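Local coordinates for protein mannuronan C5-epimerase (Pseudomonas syringae pv. tomato, PDB 4NK6) that converts beta-D-mannuronate residues of the polymer alginate into alpha-L-guluronate and, within a periplasmic complex, helps guide the new chain safely to the outer membrane, at residues 92-96 with 97-101; 110-113 with 114-118. One frame throughout, in Å; residues are numbered along the deposited sequence.

Contact 1: 92-96 with 97-101; sequences DGYVN and LQDLV
N96 and D99 form the capping box at the junction where strand 93-96 gives way to helix 97-101, the axes of the two segments standing 79° apart. N96 is the N-cap: its carbonyl O takes the N-H of L100 at 3.2 Å, and a weak, bent bond from D99 N. The side chain finishes the cap. With CG held between the backbone N and the carbonyl carbon (chi1 61°), N96 OD1 is brought over the first turn and accepts from D99 N at 2.9 Å, nearly along the C=O axis. D99 answers in the other direction: its OD2 receives N96 N at 3.0 Å, a nearly straight bond that arrives on the anti side, tilted out of the carboxylate plane. At the other end of the N96 amide, ND2 donates to Y94 OH at 3.3 Å, with the hydroxyl close to the amide plane, which helps set the amide's rotation; that hydroxyl also pairs with E132 of strand 129-133, the neighbour of strand 93-96 in its parallel sheet. On the side of the turn facing I90, the side chains of V95 and L100 cross at about a right angle, V95 CG1 meeting L100 CD2 at 3.8 Å.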
loop_
_atom_site.group_PDB
_atom_site.type_symbol
_atom_site.label_atom_id
_atom_site.label_comp_id
_atom_site.label_asym_id
_atom_site.label_seq_id
_atom_site.Cartn_x
_atom_site.Cartn_y
_atom_site.Cartn_z
ATOM N N ASP A 92 2.786 22.013 17.019
ATOM C CA ASP A 92 2.062 22.652 18.110
ATOM C C ASP A 92 0.616 23.038 17.746
ATOM O O ASP A 92 0.149 24.135 18.064
ATOM C CB ASP A 92 2.852 23.869 18.616
ATOM C CG ASP A 92 2.452 24.278 20.019
ATOM O OD1 ASP A 92 2.056 23.387 20.803
ATOM O OD2 ASP A 92 2.527 25.486 20.337
ATOM N N GLY A 93 -0.092 22.141 17.068
ATOM C CA GLY A 93 -1.503 22.370 16.807
ATOM C C GLY A 93 -1.888 22.356 15.342
ATOM O O GLY A 93 -1.204 21.750 14.504
ATOM N N TYR A 94 -2.972 23.058 15.035
ATOM C CA TYR A 94 -3.685 22.883 13.775
ATOM C C TYR A 94 -3.339 23.923 12.721
ATOM O O TYR A 94 -3.387 25.129 12.979
ATOM C CB TYR A 94 -5.201 22.875 14.021
ATOM C CG TYR A 94 -6.031 22.943 12.758
ATOM C CD1 TYR A 94 -6.252 21.809 11.983
ATOM C CD2 TYR A 94 -6.596 24.141 12.342
ATOM C CE1 TYR A 94 -7.010 21.869 10.828
ATOM C CE2 TYR A 94 -7.355 24.213 11.190
ATOM C CZ TYR A 94 -7.565 23.077 10.441
ATOM O OH TYR A 94 -8.324 23.158 9.296
ATOM N N VAL A 95 -3.006 23.435 11.530
ATOM C CA VAL A 95 -2.699 24.283 10.385
ATOM C C VAL A 95 -3.293 23.650 9.129
ATOM O O VAL A 95 -3.065 22.470 8.865
ATOM C CB VAL A 95 -1.165 24.432 10.189
ATOM C CG1 VAL A 95 -0.847 25.084 8.844
ATOM C CG2 VAL A 95 -0.549 25.221 11.330
ATOM N N ASN A 96 -4.069 24.417 8.365
ATOM C CA ASN A 96 -4.536 23.942 7.061
ATOM C C ASN A 96 -3.699 24.517 5.906
ATOM O O ASN A 96 -2.865 25.392 6.122
ATOM C CB ASN A 96 -6.057 24.149 6.876
ATOM C CG ASN A 96 -6.482 25.610 6.946
ATOM O OD1 ASN A 96 -5.857 26.484 6.341
ATOM N ND2 ASN A 96 -7.571 25.878 7.676
ATOM N N LEU A 97 -3.896 24.009 4.694
ATOM C CA LEU A 97 -3.075 24.448 3.562
ATOM C C LEU A 97 -3.240 25.949 3.280
ATOM O O LEU A 97 -2.278 26.626 2.902
ATOM C CB LEU A 97 -3.371 23.620 2.310
ATOM C CG LEU A 97 -2.578 23.952 1.037
ATOM C CD1 LEU A 97 -1.072 23.920 1.285
ATOM C CD2 LEU A 97 -2.941 22.976 -0.067
ATOM N N GLN A 98 -4.451 26.469 3.487
ATOM C CA GLN A 98 -4.693 27.893 3.289
ATOM C C GLN A 98 -3.890 28.730 4.286
ATOM O O GLN A 98 -3.431 29.825 3.946
ATOM C CB GLN A 98 -6.194 28.238 3.341
ATOM C CG GLN A 98 -6.950 27.910 2.049
ATOM C CD GLN A 98 -6.875 26.430 1.701
ATOM O OE1 GLN A 98 -7.048 25.578 2.571
ATOM N NE2 GLN A 98 -6.594 26.116 0.434
ATOM N N ASP A 99 -3.711 28.211 5.502
ATOM C CA ASP A 99 -2.910 28.905 6.515
ATOM C C ASP A 99 -1.440 28.968 6.086
ATOM O O ASP A 99 -0.782 29.998 6.233
ATOM C CB ASP A 99 -3.026 28.219 7.883
ATOM C CG ASP A 99 -4.440 28.257 8.457
ATOM O OD1 ASP A 99 -5.148 29.274 8.286
ATOM O OD2 ASP A 99 -4.843 27.256 9.091
ATOM N N LEU A 100 -0.926 27.861 5.553
ATOM C CA LEU A 100 0.456 27.811 5.071
ATOM C C LEU A 100 0.716 28.837 3.977
ATOM O O LEU A 100 1.758 29.493 3.962
ATOM C CB LEU A 100 0.779 26.423 4.506
ATOM C CG LEU A 100 1.012 25.247 5.446
ATOM C CD1 LEU A 100 1.365 24.004 4.624
ATOM C CD2 LEU A 100 2.104 25.565 6.456
ATOM N N VAL A 101 -0.225 28.951 3.044
ATOM C CA VAL A 101 -0.062 29.849 1.906
ATOM C C VAL A 101 0.068 31.298 2.376
ATOM O O VAL A 101 0.890 32.060 1.862
ATOM C CB VAL A 101 -1.222 29.702 0.898
ATOM C CG1 VAL A 101 -1.104 30.732 -0.212
ATOM C CG2 VAL A 101 -1.243 28.285 0.316
HETATM O O HOH W 1 -4.310 27.375 11.560
#

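Contact 2: 110-113 with 114-118; sequences SEVS and PGVYV
S110 and V118 open a beta hairpin as an antiparallel hydrogen-bonded pair: S110 N gives to V118 O, and S110 O receives V118 N at 2.8 Å. The same S110 carbonyl is approached by the CA of Y117. Next, E111 faces Y117 in a non-hydrogen-bonded pair, and the two side chains run side by side in the same direction. With CG anti to the backbone N (chi1 -176°) and an extended chain beyond, the E111 carboxyl carbon CD rests 3.4 Å from Y117 CE1, the carboxylate and ring planes being 38° apart. Its OE2 reaches the turn and accepts G115 N at 2.9 Å through the anti lone pair, while OE1 takes a water that also meets Y117 OH, a hydroxyl with Q98 NE2 as a further probable partner. At V112 the register slips by one, a beta bulge. V112 N still reaches V116 O, and the isopropyl group divides its contacts, CG2 lying 3.8 Å from V116 CG1 and CG1 3.9 Å from V118 CG2. All three valines touch R141 of strand 139-143, with which strand 116-119 pairs in parallel. S113 begins the type II turn, closed by V116 N on S113 O at 2.9 Å, with G115 at positive phi (75°). S113 OG lies 3.3 Å from V116 CB, and a water links this hydroxyl to P114 O. The chemistry thus ties the turn twice, by its own backbone bond and by a carboxylate from the bulged strand; the N-H of G115 may help to stabilise the negative charge of E111, whose two oxygens have separate partners.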
loop_
_atom_site.group_PDB
_atom_site.type_symbol
_atom_site.label_atom_id
_atom_site.label_comp_id
_atom_site.label_asym_id
_atom_site.label_seq_id
_atom_site.Cartn_x
_atom_site.Cartn_y
_atom_site.Cartn_z
ATOM N N SER A 110 3.262 28.679 -3.510
ATOM C CA SER A 110 2.643 29.702 -4.342
ATOM C C SER A 110 1.270 29.276 -4.841
ATOM O O SER A 110 1.096 28.144 -5.293
ATOM C CB SER A 110 3.557 29.993 -5.538
ATOM O OG SER A 110 2.912 30.806 -6.501
ATOM N N GLU A 111 0.296 30.184 -4.759
ATOM C CA GLU A 111 -1.015 29.957 -5.359
ATOM C C GLU A 111 -0.975 30.425 -6.807
ATOM O O GLU A 111 -0.990 31.623 -7.073
ATOM C CB GLU A 111 -2.106 30.729 -4.602
ATOM C CG GLU A 111 -3.510 30.459 -5.128
ATOM C CD GLU A 111 -4.614 30.892 -4.169
ATOM O OE1 GLU A 111 -4.348 31.717 -3.270
ATOM O OE2 GLU A 111 -5.754 30.394 -4.314
ATOM N N VAL A 112 -0.916 29.490 -7.748
ATOM C CA VAL A 112 -0.768 29.865 -9.153
ATOM C C VAL A 112 -2.097 30.245 -9.818
ATOM O O VAL A 112 -2.124 30.985 -10.799
ATOM C CB VAL A 112 -0.014 28.787 -9.955
ATOM C CG1 VAL A 112 1.447 28.746 -9.518
ATOM C CG2 VAL A 112 -0.654 27.434 -9.760
ATOM N N SER A 113 -3.192 29.747 -9.259
ATOM C CA SER A 113 -4.536 30.131 -9.678
ATOM C C SER A 113 -5.438 29.785 -8.496
ATOM O O SER A 113 -4.988 29.099 -7.584
ATOM C CB SER A 113 -4.943 29.373 -10.947
ATOM O OG SER A 113 -4.966 27.975 -10.727
ATOM N N PRO A 114 -6.692 30.273 -8.485
ATOM C CA PRO A 114 -7.545 30.010 -7.314
ATOM C C PRO A 114 -7.595 28.541 -6.882
ATOM O O PRO A 114 -7.986 27.668 -7.659
ATOM C CB PRO A 114 -8.921 30.496 -7.781
ATOM C CG PRO A 114 -8.582 31.664 -8.674
ATOM C CD PRO A 114 -7.316 31.247 -9.405
ATOM N N GLY A 115 -7.160 28.282 -5.651
ATOM C CA GLY A 115 -7.210 26.947 -5.078
ATOM C C GLY A 115 -6.168 25.966 -5.595
ATOM O O GLY A 115 -6.173 24.790 -5.209
ATOM N N VAL A 116 -5.271 26.433 -6.462
ATOM C CA VAL A 116 -4.212 25.577 -7.003
ATOM C C VAL A 116 -2.848 26.074 -6.528
ATOM O O VAL A 116 -2.477 27.214 -6.792
ATOM C CB VAL A 116 -4.230 25.557 -8.548
ATOM C CG1 VAL A 116 -3.124 24.661 -9.084
ATOM C CG2 VAL A 116 -5.585 25.102 -9.069
ATOM N N TYR A 117 -2.096 25.217 -5.842
ATOM C CA TYR A 117 -0.860 25.642 -5.180
ATOM C C TYR A 117 0.356 24.809 -5.593
ATOM O O TYR A 117 0.237 23.604 -5.801
ATOM C CB TYR A 117 -1.033 25.540 -3.666
ATOM C CG TYR A 117 -2.316 26.165 -3.173
ATOM C CD1 TYR A 117 -2.390 27.524 -2.898
ATOM C CD2 TYR A 117 -3.457 25.394 -2.984
ATOM C CE1 TYR A 117 -3.569 28.098 -2.446
ATOM C CE2 TYR A 117 -4.638 25.958 -2.535
ATOM C CZ TYR A 117 -4.686 27.306 -2.267
ATOM O OH TYR A 117 -5.861 27.864 -1.822
ATOM N N VAL A 118 1.522 25.450 -5.691
ATOM C CA VAL A 118 2.772 24.729 -5.937
ATOM C C VAL A 118 3.704 24.820 -4.727
ATOM O O VAL A 118 4.109 25.914 -4.336
ATOM C CB VAL A 118 3.535 25.276 -7.169
ATOM C CG1 VAL A 118 4.805 24.461 -7.407
ATOM C CG2 VAL A 118 2.654 25.259 -8.407
HETATM O O HOH W 2 -5.442 30.401 -1.003
HETATM O O HOH W 3 -7.870 27.673 -10.463
#

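Overall arrangement
Contact 1 precedes contact 2 along the chain, and their centres lie about 15 Å apart at the same end of the right-handed parallel beta-helix. Strand 93-96 is an outermost strand of its parallel sheet; helix 97-103 then leads to strand 109-113, which pairs back on 116-119, itself lying parallel to strand 139-143. The two contacts meet directly at the helix: Q98 NE2 comes within 2.9 Å of Y117 OH, the probable polar link between them, and L97 and V101 pack against the Y117 ring. The capped helix thus packs against the bulged hairpin at this end of the beta-helix, away from H274, the probable proton acceptor of catalysis.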